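Local structure of glutaryl-CoA dehydrogenase (Mycobacterium smegmatis, 3SF6) at residues 119-124 / 254-259; 150-155 / 160-165; 260-265 / 386-391. The protein is a flavoprotein of the acyl-CoA dehydrogenase family that binds dihydroflavine-adenine dinucleotide and assembles from four chains. All coordinates share one frame; numbering follows the deposited sequence.

Contact 1 (119-124 / 254-259); sequences AMYAIH and PLRCLN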
loop_
_atom_site.group_PDB
_atom_site.type_symbol
_atom_site.label_atom_id
_atom_site.label_comp_id
_atom_site.label_asym_id
_atom_site.label_seq_id
_atom_site.Cartn_x
_atom_site.Cartn_y
_atom_site.Cartn_z
ATOM N N ALA A 119 -6.450 -35.710 -3.556
ATOM C CA ALA A 119 -6.942 -37.008 -4.068
ATOM C C ALA A 119 -6.730 -38.146 -3.066
ATOM O O ALA A 119 -7.714 -38.778 -2.611
ATOM C CB ALA A 119 -6.333 -37.348 -5.437
ATOM N N MET A 120 -5.494 -38.355 -2.602
ATOM C CA MET A 120 -5.276 -39.394 -1.578
ATOM C C MET A 120 -6.031 -39.106 -0.275
ATOM O O MET A 120 -6.643 -40.005 0.336
ATOM C CB MET A 120 -3.783 -39.603 -1.305
ATOM C CG MET A 120 -3.038 -40.269 -2.435
ATOM S SD MET A 120 -1.222 -40.218 -2.209
ATOM C CE MET A 120 -1.049 -41.550 -1.015
ATOM N N TYR A 121 -5.964 -37.866 0.183
ATOM C CA TYR A 121 -6.656 -37.481 1.413
ATOM C C TYR A 121 -8.146 -37.816 1.334
ATOM O O TYR A 121 -8.718 -38.348 2.288
ATOM C CB TYR A 121 -6.473 -36.005 1.704
ATOM C CG TYR A 121 -7.163 -35.595 2.999
ATOM C CD1 TYR A 121 -6.519 -35.681 4.226
ATOM C CD2 TYR A 121 -8.450 -35.121 2.979
ATOM C CE1 TYR A 121 -7.171 -35.297 5.419
ATOM C CE2 TYR A 121 -9.107 -34.754 4.153
ATOM C CZ TYR A 121 -8.472 -34.852 5.349
ATOM O OH TYR A 121 -9.164 -34.453 6.462
ATOM N N ALA A 122 -8.786 -37.481 0.207
ATOM C CA ALA A 122 -10.207 -37.753 0.060
ATOM C C ALA A 122 -10.514 -39.246 0.254
ATOM O O ALA A 122 -11.475 -39.620 0.933
ATOM C CB ALA A 122 -10.741 -37.270 -1.317
ATOM N N ILE A 123 -9.723 -40.084 -0.401
ATOM C CA ILE A 123 -9.869 -41.546 -0.313
ATOM C C ILE A 123 -9.571 -42.022 1.123
ATOM O O ILE A 123 -10.305 -42.821 1.701
ATOM C CB ILE A 123 -8.987 -42.235 -1.373
ATOM C CG1 ILE A 123 -9.498 -41.914 -2.787
ATOM C CG2 ILE A 123 -8.998 -43.760 -1.156
ATOM C CD1 ILE A 123 -8.518 -42.336 -3.933
ATOM N N HIS A 124 -8.485 -41.503 1.699
ATOM C CA HIS A 124 -8.071 -41.841 3.072
ATOM C C HIS A 124 -9.172 -41.491 4.079
ATOM O O HIS A 124 -9.431 -42.265 5.032
ATOM C CB HIS A 124 -6.760 -41.130 3.376
ATOM C CG HIS A 124 -5.987 -41.686 4.526
ATOM N ND1 HIS A 124 -6.361 -41.472 5.842
ATOM C CD2 HIS A 124 -4.794 -42.333 4.570
ATOM C CE1 HIS A 124 -5.468 -42.046 6.643
ATOM N NE2 HIS A 124 -4.504 -42.573 5.900
ATOM N N PRO A 254 -15.543 -32.198 0.563
ATOM C CA PRO A 254 -14.477 -31.611 -0.240
ATOM C C PRO A 254 -13.775 -30.445 0.456
ATOM O O PRO A 254 -12.572 -30.243 0.265
ATOM C CB PRO A 254 -15.206 -31.141 -1.518
ATOM C CG PRO A 254 -16.666 -31.114 -1.153
ATOM C CD PRO A 254 -16.813 -32.246 -0.189
ATOM N N LEU A 255 -14.515 -29.689 1.252
ATOM C CA LEU A 255 -13.920 -28.590 2.006
ATOM C C LEU A 255 -12.885 -29.053 3.008
ATOM O O LEU A 255 -11.892 -28.350 3.217
ATOM C CB LEU A 255 -14.977 -27.700 2.714
ATOM C CG LEU A 255 -15.955 -26.969 1.779
ATOM C CD1 LEU A 255 -16.950 -26.090 2.538
ATOM C CD2 LEU A 255 -15.228 -26.163 0.758
ATOM N N ARG A 256 -13.079 -30.207 3.638
ATOM C CA ARG A 256 -12.015 -30.728 4.528
ATOM C C ARG A 256 -10.738 -31.013 3.749
ATOM O O ARG A 256 -9.640 -30.778 4.254
ATOM C CB ARG A 256 -12.451 -32.007 5.249
ATOM C CG ARG A 256 -13.314 -31.844 6.500
ATOM C CD ARG A 256 -13.594 -33.262 7.159
ATOM N NE ARG A 256 -12.355 -34.041 7.353
ATOM C CZ ARG A 256 -12.289 -35.308 7.806
ATOM N NH1 ARG A 256 -13.392 -35.993 8.094
ATOM N NH2 ARG A 256 -11.107 -35.914 7.951
ATOM N N CYS A 257 -10.887 -31.529 2.527
ATOM C CA CYS A 257 -9.727 -31.798 1.668
ATOM C C CYS A 257 -9.028 -30.468 1.364
ATOM O O CYS A 257 -7.792 -30.357 1.452
ATOM C CB CYS A 257 -10.138 -32.448 0.358
ATOM S SG CYS A 257 -11.049 -34.010 0.579
ATOM N N LEU A 258 -9.792 -29.459 0.975
ATOM C CA LEU A 258 -9.190 -28.152 0.669
ATOM C C LEU A 258 -8.409 -27.613 1.857
ATOM O O LEU A 258 -7.357 -27.029 1.681
ATOM C CB LEU A 258 -10.212 -27.119 0.250
ATOM C CG LEU A 258 -11.044 -27.441 -0.987
ATOM C CD1 LEU A 258 -12.053 -26.328 -1.340
ATOM C CD2 LEU A 258 -10.177 -27.681 -2.167
ATOM N N ASN A 259 -8.940 -27.780 3.053
ATOM C CA ASN A 259 -8.233 -27.269 4.228
ATOM C C ASN A 259 -6.925 -27.992 4.464
ATOM O O ASN A 259 -5.952 -27.395 4.907
ATOM C CB ASN A 259 -9.184 -27.200 5.396
ATOM C CG ASN A 259 -10.157 -25.955 5.263
ATOM O OD1 ASN A 259 -9.689 -24.808 5.118
ATOM N ND2 ASN A 259 -11.461 -26.185 5.327
#
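Tyr121 and Ala122, from the all-helical N-terminal part of the acyl-CoA dehydrogenase fold, pack on Arg256 and Cys257 near the start of the first long helix of its C-terminal part. The two segments run at 132° to each other, and their axes come within 9.5 Å. The small residues sit where the backbones draw together: the CA atoms of Ala122 and Cys257 are 6.2 Å apart, and Ala122 CB rests against Cys257 SG at 3.8 Å. A methyl group and a single sulfur fill this seam without forcing the helices apart. The same sulfur reaches the ring of Tyr121: Cys257 SG lies 3.7 Å from Tyr121 CD2. It is close to the ring plane, so this is a sulfur-aromatic contact in which the sulfur meets the ring's edge, not its face. Tyr121 lays its ring alongside the partner helix, and the hydroxyl at the far end arrives beside Arg256. The arginine chain leaves its helix beside the contact, and the bend at chi3 (51°) turns the NE/NH2 edge of the guanidinium to the phenol oxygen. Arg256 NH2 donates to Tyr121 OH at 2.9 Å with an N-H...O angle of 151°, and Arg256 NE adds a weak second bond to Tyr121 OH at 3.3 Å. The guanidinium plane is turned steeply against the ring. A long, flexible arginine suits this solvent-exposed margin, while tyrosine combines an apolar ring for the helix interface with a polar tip for its border. Leu118 and Phe126 of helix 106-126 also touch Cys257, and Leu81 lies against Tyr121. Strand 190-197 touches both segments, Val192 against Ala122 and Trp194 against Pro254.

Contact 2 (150-155 / 160-165); sequences LTEPDH and AGMRTR. With FDA (dihydroflavine-adenine dinucleotide), chain B.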
loop_
_atom_site.group_PDB
_atom_site.type_symbol
_atom_site.label_atom_id
_atom_site.label_comp_id
_atom_site.label_asym_id
_atom_site.label_seq_id
_atom_site.Cartn_x
_atom_site.Cartn_y
_atom_site.Cartn_z
ATOM N N LEU A 150 -13.291 -30.598 -8.481
ATOM C CA LEU A 150 -14.325 -29.819 -7.768
ATOM C C LEU A 150 -14.820 -28.686 -8.655
ATOM O O LEU A 150 -16.013 -28.596 -8.979
ATOM C CB LEU A 150 -13.787 -29.319 -6.416
ATOM C CG LEU A 150 -14.748 -28.473 -5.595
ATOM C CD1 LEU A 150 -16.005 -29.281 -5.247
ATOM C CD2 LEU A 150 -14.079 -27.901 -4.295
ATOM N N THR A 151 -13.890 -27.831 -9.082
ATOM C CA THR A 151 -14.209 -26.641 -9.889
ATOM C C THR A 151 -14.816 -27.007 -11.224
ATOM O O THR A 151 -14.440 -27.998 -11.828
ATOM C CB THR A 151 -12.938 -25.810 -10.091
ATOM O OG1 THR A 151 -12.446 -25.428 -8.783
ATOM C CG2 THR A 151 -13.166 -24.564 -10.983
ATOM N N GLU A 152 -15.745 -26.164 -11.670
ATOM C CA GLU A 152 -16.401 -26.260 -12.963
ATOM C C GLU A 152 -16.234 -24.928 -13.682
ATOM O O GLU A 152 -15.947 -23.892 -13.050
ATOM C CB GLU A 152 -17.887 -26.543 -12.731
ATOM C CG GLU A 152 -18.127 -27.879 -11.994
ATOM C CD GLU A 152 -19.541 -28.172 -11.673
ATOM O OE1 GLU A 152 -20.423 -27.270 -11.841
ATOM O OE2 GLU A 152 -19.791 -29.304 -11.186
ATOM N N PRO A 153 -16.501 -24.908 -14.974
ATOM C CA PRO A 153 -16.387 -23.656 -15.715
ATOM C C PRO A 153 -17.135 -22.481 -15.053
ATOM O O PRO A 153 -16.600 -21.353 -14.987
ATOM C CB PRO A 153 -16.992 -24.021 -17.065
ATOM C CG PRO A 153 -16.696 -25.456 -17.209
ATOM C CD PRO A 153 -16.848 -26.047 -15.841
ATOM N N ASP A 154 -18.363 -22.734 -14.564
ATOM C CA ASP A 154 -19.164 -21.689 -13.976
ATOM C C ASP A 154 -19.187 -21.640 -12.443
ATOM O O ASP A 154 -19.848 -20.741 -11.894
ATOM C CB ASP A 154 -20.589 -21.739 -14.533
ATOM C CG ASP A 154 -20.656 -21.359 -16.013
ATOM O OD1 ASP A 154 -19.749 -20.665 -16.524
ATOM O OD2 ASP A 154 -21.686 -21.732 -16.602
ATOM N N HIS A 155 -18.523 -22.569 -11.768
ATOM C CA HIS A 155 -18.531 -22.614 -10.304
ATOM C C HIS A 155 -17.150 -22.926 -9.772
ATOM O O HIS A 155 -16.644 -24.059 -9.902
ATOM C CB HIS A 155 -19.561 -23.610 -9.792
ATOM C CG HIS A 155 -20.949 -23.229 -10.162
ATOM N ND1 HIS A 155 -21.547 -23.690 -11.303
ATOM C CD2 HIS A 155 -21.805 -22.343 -9.612
ATOM C CE1 HIS A 155 -22.733 -23.122 -11.435
ATOM N NE2 HIS A 155 -22.920 -22.316 -10.410
ATOM N N ALA A 160 -20.748 -24.953 -3.695
ATOM C CA ALA A 160 -22.108 -25.352 -3.345
ATOM C C ALA A 160 -23.057 -25.296 -4.541
ATOM O O ALA A 160 -24.069 -26.022 -4.580
ATOM C CB ALA A 160 -22.613 -24.428 -2.263
ATOM N N GLY A 161 -22.751 -24.402 -5.476
ATOM C CA GLY A 161 -23.519 -24.262 -6.710
ATOM C C GLY A 161 -23.159 -25.214 -7.848
ATOM O O GLY A 161 -23.651 -25.022 -8.953
ATOM N N MET A 162 -22.333 -26.216 -7.583
ATOM C CA MET A 162 -21.821 -27.094 -8.662
ATOM C C MET A 162 -22.991 -27.750 -9.368
ATOM O O MET A 162 -24.035 -28.047 -8.727
ATOM C CB MET A 162 -20.859 -28.139 -8.112
ATOM C CG MET A 162 -21.487 -29.228 -7.279
ATOM S SD MET A 162 -20.298 -30.484 -6.745
ATOM C CE MET A 162 -19.519 -29.614 -5.378
ATOM N N ARG A 163 -22.822 -27.997 -10.669
ATOM C CA ARG A 163 -23.894 -28.553 -11.467
ATOM C C ARG A 163 -23.606 -29.924 -12.038
ATOM O O ARG A 163 -24.531 -30.571 -12.578
ATOM C CB ARG A 163 -24.305 -27.589 -12.577
ATOM C CG ARG A 163 -24.839 -26.242 -12.091
ATOM C CD ARG A 163 -26.092 -26.385 -11.194
ATOM N NE ARG A 163 -27.253 -26.863 -11.942
ATOM C CZ ARG A 163 -28.457 -27.097 -11.412
ATOM N NH1 ARG A 163 -28.677 -26.932 -10.107
ATOM N NH2 ARG A 163 -29.448 -27.517 -12.188
ATOM N N THR A 164 -22.380 -30.400 -11.888
ATOM C CA THR A 164 -22.089 -31.826 -12.230
ATOM C C THR A 164 -23.020 -32.659 -11.360
ATOM O O THR A 164 -23.110 -32.440 -10.153
ATOM C CB THR A 164 -20.616 -32.212 -11.979
ATOM O OG1 THR A 164 -19.765 -31.534 -12.898
ATOM C CG2 THR A 164 -20.425 -33.730 -12.151
ATOM N N ARG A 165 -23.747 -33.574 -11.976
ATOM C CA ARG A 165 -24.761 -34.349 -11.257
ATOM C C ARG A 165 -24.428 -35.822 -11.282
ATOM O O ARG A 165 -23.814 -36.329 -12.210
ATOM C CB ARG A 165 -26.144 -34.122 -11.852
ATOM C CG ARG A 165 -26.295 -34.525 -13.272
ATOM C CD ARG A 165 -27.714 -34.229 -13.763
ATOM N NE ARG A 165 -27.969 -34.807 -15.081
ATOM C CZ ARG A 165 -27.616 -34.241 -16.239
ATOM N NH1 ARG A 165 -26.946 -33.091 -16.257
ATOM N NH2 ARG A 165 -27.913 -34.844 -17.387
HETATM P PA FDA B . -14.687 -17.058 -9.571
HETATM O O1A FDA B . -15.243 -17.768 -8.412
HETATM O O2A FDA B . -15.475 -16.866 -10.800
HETATM O O5B FDA B . -14.274 -15.628 -8.958
HETATM C C5B FDA B . -13.891 -14.553 -9.842
HETATM C C4B FDA B . -13.444 -13.351 -9.018
HETATM O O4B FDA B . -14.608 -12.900 -8.279
HETATM C C3B FDA B . -12.383 -13.657 -7.983
HETATM O O3B FDA B . -11.540 -12.497 -7.802
HETATM C C2B FDA B . -13.215 -13.915 -6.733
HETATM O O2B FDA B . -12.428 -13.777 -5.536
HETATM C C1B FDA B . -14.361 -12.903 -6.872
HETATM N N9A FDA B . -15.557 -13.336 -6.135
HETATM C C8A FDA B . -16.279 -14.476 -6.355
HETATM N N7A FDA B . -17.271 -14.561 -5.457
HETATM C C5A FDA B . -17.164 -13.461 -4.644
HETATM C C6A FDA B . -17.866 -12.994 -3.539
HETATM N N6A FDA B . -18.936 -13.656 -3.035
HETATM N N1A FDA B . -17.466 -11.826 -2.983
HETATM C C2A FDA B . -16.404 -11.160 -3.440
HETATM N N3A FDA B . -15.705 -11.572 -4.479
HETATM C C4A FDA B . -16.066 -12.723 -5.086
HETATM N N1 FDA B . -9.860 -26.605 -8.981
HETATM C C2 FDA B . -10.056 -27.931 -8.734
HETATM O O2 FDA B . -11.204 -28.333 -8.428
HETATM N N3 FDA B . -9.011 -28.784 -8.794
HETATM C C4 FDA B . -7.769 -28.417 -9.139
HETATM O O4 FDA B . -6.830 -29.250 -9.250
HETATM C C4X FDA B . -7.542 -27.044 -9.376
HETATM N N5 FDA B . -6.331 -26.601 -9.782
HETATM C C5X FDA B . -6.210 -25.352 -10.358
HETATM C C6 FDA B . -5.072 -24.998 -11.074
HETATM C C7 FDA B . -4.909 -23.746 -11.633
HETATM C C7M FDA B . -3.677 -23.431 -12.489
HETATM C C8 FDA B . -5.915 -22.808 -11.436
HETATM C C8M FDA B . -5.721 -21.416 -12.050
HETATM C C9 FDA B . -7.058 -23.129 -10.738
HETATM C C9A FDA B . -7.217 -24.418 -10.186
HETATM N N10 FDA B . -8.400 -24.793 -9.541
HETATM C C10 FDA B . -8.620 -26.169 -9.308
HETATM C "C1'" FDA B . -9.597 -23.951 -9.655
HETATM C "C2'" FDA B . -9.567 -22.897 -8.539
HETATM O "O2'" FDA B . -9.940 -23.482 -7.273
HETATM C "C3'" FDA B . -10.545 -21.789 -8.899
HETATM O "O3'" FDA B . -9.944 -21.020 -9.940
HETATM C "C4'" FDA B . -10.852 -20.857 -7.725
HETATM O "O4'" FDA B . -11.684 -21.521 -6.754
HETATM C "C5'" FDA B . -11.529 -19.558 -8.167
HETATM O "O5'" FDA B . -12.705 -19.876 -8.920
HETATM P P FDA B . -12.916 -19.154 -10.326
HETATM O O1P FDA B . -11.642 -19.144 -11.059
HETATM O O2P FDA B . -14.102 -19.763 -10.969
HETATM O O3P FDA B . -13.228 -17.617 -9.959
#
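Glu152 reaches across to the backbone of Arg163 and Thr164, and its carboxylate carries most of the polar contact. Arg163 N donates to Glu152 OE1 at 2.8 Å, almost straight (174°), and Glu152 OE1 receives it with its syn lone pair. Glu152 OE2 takes two bonds from one face of the carboxylate: Thr164 N at 2.9 Å on the syn side but tilted out of the plane, and Thr164 OG1 at 2.8 Å from well above the plane (57° out of it). With chi2 at 177°, the glutamate chain is extended, long enough to carry the charge to these N-H groups, and three bonds on two oxygens should fix the carboxylate's rotation. Beside it, His155 lays one ring face over the backbone of Gly161, whose O sits 3.1 Å above the plane near the ring centre. Gly161, having no side chain, lets the imidazole come this close. Arg163 CG packs obliquely against His155 CE1 at 3.8 Å, while the guanidinium leads away. On the apolar side, Leu150 CD1 and Met162 CE touch at 3.5 Å, the two chains crossing at about a right angle.

In the next shell, Lys179 forms a salt bridge with Glu152 OE2 and also bonds to Leu150 O; its charge would favour the ionised carboxylate. Glu152 and His155 are the ends of a type I beta turn, and both point their side chains at 160-165. Pro153 and Asp154, in that turn, bond through their carbonyls to Arg287 and Gln289 of the second subunit. Ahead of the turn, Leu150 N and Thr151 N (2.8 Å) both donate to FDA O2, and FDA N1 donates to Thr151 OG1. The whole is a loop between strands 146-149 and 165-169 of the middle beta domain, presenting backbone N-H groups to the pyrimidine edge of the flavin.

Contact 3 (260-265 / 386-391); sequences EARFGI and EMHTLI. With FDA (dihydroflavine-adenine dinucleotide), chain B.
Arg262 and His388 make nearly all of this sparse, buried contact, with Ile391 at its margin. The two segments keep their backbones well apart, the CA atoms of Arg262 and His388 being 10.6 Å from each other, so long side chains must bridge the gap. Arg262 does so by running extended from CG to NE (chi3 172°), carrying its flat guanidinium to the opposite helix. There His388 brings the CE1 corner of its ring over one guanidinium face, offset toward the rim, with CE1 3.5 Å from Arg262 NE. The two planes stand 83° apart, so the imidazole edge meets the guanidinium face. Ile391 CD1 approaches Arg262 NH1 more loosely, at 4.4 Å, lending an aliphatic border to the polar pair.

No hydrogen bond joins the two segments, but one acceptor is shared: the carbonyl oxygen of Glu382 bonds to both Arg262 NE and His388 NE2. Ser336 and Asn259 each hold one member of the pair, Ser336 bonding to His388 ND1 and Asn259 OD1 receiving Arg262 NH1. Arg262 NE and NH1 and both histidine nitrogens thus have partners.

Beyond this pair, helix 385-397 turns other residues to the adenosine end of FDA. FDA O2B donates to Glu386 OE1 at 2.8 Å, while Glu386 OE2 is salt-bridged to Lys303 of the second subunit. Met387, bent at chi2 and chi3, sets CE 3.4 Å from FDA C5A, and Leu390 CD1 lies 3.9 Å from FDA N1A; these flexible apolar chains suit a flat adenine.

A carbonyl oxygen can only accept, so Arg262 and His388 both present N-H groups to Glu382, one from each helix. The chemistry therefore implies a cross-link made through the loop backbone, with the imidazole edge resting on the guanidinium face beside it.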
loop_
_atom_site.group_PDB
_atom_site.type_symbol
_atom_site.label_atom_id
_atom_site.label_comp_id
_atom_site.label_asym_id
_atom_site.label_seq_id
_atom_site.Cartn_x
_atom_site.Cartn_y
_atom_site.Cartn_z
ATOM N N GLU A 260 -6.850 -29.262 4.114
ATOM C CA GLU A 260 -5.555 -29.954 4.153
ATOM C C GLU A 260 -4.577 -29.398 3.136
ATOM O O GLU A 260 -3.411 -29.090 3.464
ATOM C CB GLU A 260 -5.741 -31.435 3.909
ATOM C CG GLU A 260 -6.545 -32.099 4.967
ATOM C CD GLU A 260 -5.914 -31.983 6.345
ATOM O OE1 GLU A 260 -4.692 -32.215 6.439
ATOM O OE2 GLU A 260 -6.655 -31.675 7.322
ATOM N N ALA A 261 -5.030 -29.228 1.906
ATOM C CA ALA A 261 -4.172 -28.675 0.860
ATOM C C ALA A 261 -3.723 -27.237 1.129
ATOM O O ALA A 261 -2.545 -26.870 0.930
ATOM C CB ALA A 261 -4.841 -28.779 -0.481
ATOM N N ARG A 262 -4.660 -26.410 1.604
ATOM C CA ARG A 262 -4.369 -25.016 1.966
ATOM C C ARG A 262 -3.249 -24.902 2.940
ATOM O O ARG A 262 -2.392 -24.019 2.830
ATOM C CB ARG A 262 -5.630 -24.325 2.503
ATOM C CG ARG A 262 -6.693 -24.117 1.421
ATOM C CD ARG A 262 -8.056 -23.802 2.035
ATOM N NE ARG A 262 -9.046 -23.414 1.044
ATOM C CZ ARG A 262 -10.354 -23.316 1.279
ATOM N NH1 ARG A 262 -10.835 -23.531 2.504
ATOM N NH2 ARG A 262 -11.170 -22.983 0.286
ATOM N N PHE A 263 -3.224 -25.797 3.935
ATOM C CA PHE A 263 -2.134 -25.817 4.916
ATOM C C PHE A 263 -0.772 -25.969 4.271
ATOM O O PHE A 263 0.191 -25.265 4.604
ATOM C CB PHE A 263 -2.362 -26.909 5.980
ATOM C CG PHE A 263 -1.213 -27.033 6.917
ATOM C CD1 PHE A 263 -1.068 -26.139 7.944
ATOM C CD2 PHE A 263 -0.235 -27.977 6.713
ATOM C CE1 PHE A 263 0.077 -26.183 8.789
ATOM C CE2 PHE A 263 0.897 -28.018 7.498
ATOM C CZ PHE A 263 1.045 -27.152 8.551
ATOM N N GLY A 264 -0.672 -26.878 3.304
ATOM C CA GLY A 264 0.594 -27.062 2.622
ATOM C C GLY A 264 0.974 -25.785 1.853
ATOM O O GLY A 264 2.142 -25.418 1.833
ATOM N N ILE A 265 0.006 -25.094 1.280
ATOM C CA ILE A 265 0.242 -23.833 0.537
ATOM C C ILE A 265 0.714 -22.709 1.448
ATOM O O ILE A 265 1.530 -21.873 1.027
ATOM C CB ILE A 265 -1.027 -23.434 -0.238
ATOM C CG1 ILE A 265 -1.201 -24.363 -1.428
ATOM C CG2 ILE A 265 -0.980 -21.982 -0.708
ATOM C CD1 ILE A 265 -2.614 -24.445 -1.894
ATOM N N GLU A 386 -10.153 -13.141 -1.721
ATOM C CA GLU A 386 -11.434 -12.659 -1.243
ATOM C C GLU A 386 -12.153 -13.714 -0.425
ATOM O O GLU A 386 -12.749 -13.408 0.602
ATOM C CB GLU A 386 -12.292 -12.162 -2.416
ATOM C CG GLU A 386 -11.711 -10.861 -3.089
ATOM C CD GLU A 386 -10.448 -11.097 -3.878
ATOM O OE1 GLU A 386 -10.350 -12.110 -4.627
ATOM O OE2 GLU A 386 -9.479 -10.287 -3.810
ATOM N N MET A 387 -12.097 -14.960 -0.879
ATOM C CA MET A 387 -12.727 -16.032 -0.112
ATOM C C MET A 387 -12.119 -16.140 1.277
ATOM O O MET A 387 -12.819 -16.262 2.255
ATOM C CB MET A 387 -12.701 -17.375 -0.844
ATOM C CG MET A 387 -13.562 -17.430 -2.098
ATOM S SD MET A 387 -15.307 -17.034 -1.799
ATOM C CE MET A 387 -15.447 -15.408 -2.454
ATOM N N HIS A 388 -10.792 -16.114 1.366
ATOM C CA HIS A 388 -10.166 -16.197 2.673
ATOM C C HIS A 388 -10.442 -14.996 3.569
ATOM O O HIS A 388 -10.669 -15.169 4.777
ATOM C CB HIS A 388 -8.667 -16.506 2.510
ATOM C CG HIS A 388 -8.469 -17.876 1.973
ATOM N ND1 HIS A 388 -8.778 -19.011 2.703
ATOM C CD2 HIS A 388 -8.110 -18.301 0.741
ATOM C CE1 HIS A 388 -8.576 -20.075 1.943
ATOM N NE2 HIS A 388 -8.182 -19.672 0.743
ATOM N N THR A 389 -10.488 -13.814 2.988
ATOM C CA THR A 389 -10.917 -12.622 3.724
ATOM C C THR A 389 -12.294 -12.820 4.374
ATOM O O THR A 389 -12.499 -12.450 5.545
ATOM C CB THR A 389 -10.934 -11.391 2.775
ATOM O OG1 THR A 389 -9.573 -11.088 2.361
ATOM C CG2 THR A 389 -11.534 -10.186 3.481
ATOM N N LEU A 390 -13.236 -13.366 3.612
ATOM C CA LEU A 390 -14.602 -13.579 4.067
ATOM C C LEU A 390 -14.706 -14.734 5.078
ATOM O O LEU A 390 -15.533 -14.709 5.965
ATOM C CB LEU A 390 -15.507 -13.767 2.838
ATOM C CG LEU A 390 -15.566 -12.543 1.932
ATOM C CD1 LEU A 390 -16.237 -12.865 0.570
ATOM C CD2 LEU A 390 -16.253 -11.337 2.640
ATOM N N ILE A 391 -13.872 -15.756 4.950
ATOM C CA ILE A 391 -13.820 -16.817 5.948
ATOM C C ILE A 391 -13.342 -16.255 7.290
ATOM O O ILE A 391 -13.961 -16.506 8.367
ATOM C CB ILE A 391 -12.946 -18.020 5.485
ATOM C CG1 ILE A 391 -13.575 -18.712 4.281
ATOM C CG2 ILE A 391 -12.636 -18.971 6.678
ATOM C CD1 ILE A 391 -12.629 -19.711 3.571
HETATM P PA FDA B . -14.687 -17.058 -9.571
HETATM O O1A FDA B . -15.243 -17.768 -8.412
HETATM O O2A FDA B . -15.475 -16.866 -10.800
HETATM O O5B FDA B . -14.274 -15.628 -8.958
HETATM C C5B FDA B . -13.891 -14.553 -9.842
HETATM C C4B FDA B . -13.444 -13.351 -9.018
HETATM O O4B FDA B . -14.608 -12.900 -8.279
HETATM C C3B FDA B . -12.383 -13.657 -7.983
HETATM O O3B FDA B . -11.540 -12.497 -7.802
HETATM C C2B FDA B . -13.215 -13.915 -6.733
HETATM O O2B FDA B . -12.428 -13.777 -5.536
HETATM C C1B FDA B . -14.361 -12.903 -6.872
HETATM N N9A FDA B . -15.557 -13.336 -6.135
HETATM C C8A FDA B . -16.279 -14.476 -6.355
HETATM N N7A FDA B . -17.271 -14.561 -5.457
HETATM C C5A FDA B . -17.164 -13.461 -4.644
HETATM C C6A FDA B . -17.866 -12.994 -3.539
HETATM N N6A FDA B . -18.936 -13.656 -3.035
HETATM N N1A FDA B . -17.466 -11.826 -2.983
HETATM C C2A FDA B . -16.404 -11.160 -3.440
HETATM N N3A FDA B . -15.705 -11.572 -4.479
HETATM C C4A FDA B . -16.066 -12.723 -5.086
HETATM N N1 FDA B . -9.860 -26.605 -8.981
HETATM C C2 FDA B . -10.056 -27.931 -8.734
HETATM O O2 FDA B . -11.204 -28.333 -8.428
HETATM N N3 FDA B . -9.011 -28.784 -8.794
HETATM C C4 FDA B . -7.769 -28.417 -9.139
HETATM O O4 FDA B . -6.830 -29.250 -9.250
HETATM C C4X FDA B . -7.542 -27.044 -9.376
HETATM N N5 FDA B . -6.331 -26.601 -9.782
HETATM C C5X FDA B . -6.210 -25.352 -10.358
HETATM C C6 FDA B . -5.072 -24.998 -11.074
HETATM C C7 FDA B . -4.909 -23.746 -11.633
HETATM C C7M FDA B . -3.677 -23.431 -12.489
HETATM C C8 FDA B . -5.915 -22.808 -11.436
HETATM C C8M FDA B . -5.721 -21.416 -12.050
HETATM C C9 FDA B . -7.058 -23.129 -10.738
HETATM C C9A FDA B . -7.217 -24.418 -10.186
HETATM N N10 FDA B . -8.400 -24.793 -9.541
HETATM C C10 FDA B . -8.620 -26.169 -9.308
HETATM C "C1'" FDA B . -9.597 -23.951 -9.655
HETATM C "C2'" FDA B . -9.567 -22.897 -8.539
HETATM O "O2'" FDA B . -9.940 -23.482 -7.273
HETATM C "C3'" FDA B . -10.545 -21.789 -8.899
HETATM O "O3'" FDA B . -9.944 -21.020 -9.940
HETATM C "C4'" FDA B . -10.852 -20.857 -7.725
HETATM O "O4'" FDA B . -11.684 -21.521 -6.754
HETATM C "C5'" FDA B . -11.529 -19.558 -8.167
HETATM O "O5'" FDA B . -12.705 -19.876 -8.920
HETATM P P FDA B . -12.916 -19.154 -10.326
HETATM O O1P FDA B . -11.642 -19.144 -11.059
HETATM O O2P FDA B . -14.102 -19.763 -10.969
HETATM O O3P FDA B . -13.228 -17.617 -9.959
#

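How the contacts relate
Contacts 1 and 3 share helix 252-286: contact 1 binds its beginning to helix 106-126, and contact 3 uses the next turns to meet helix 385-397, their centres 14 Å apart. Tyr121 of contact 1 also packs on Glu260 of contact 3. Contact 2 belongs to the beta domain, in the stretch of chain between the two halves of contact 1. Its centre lies 17 Å from that of contact 1, which it meets where Leu150 touches Pro254 and Leu258. Contacts 2 and 3, centred 19 Å apart, do not touch, yet both reach FDA, one at the flavin and the other at the adenosine, and both adjoin the second subunit. Together they link three domains round the cofactor.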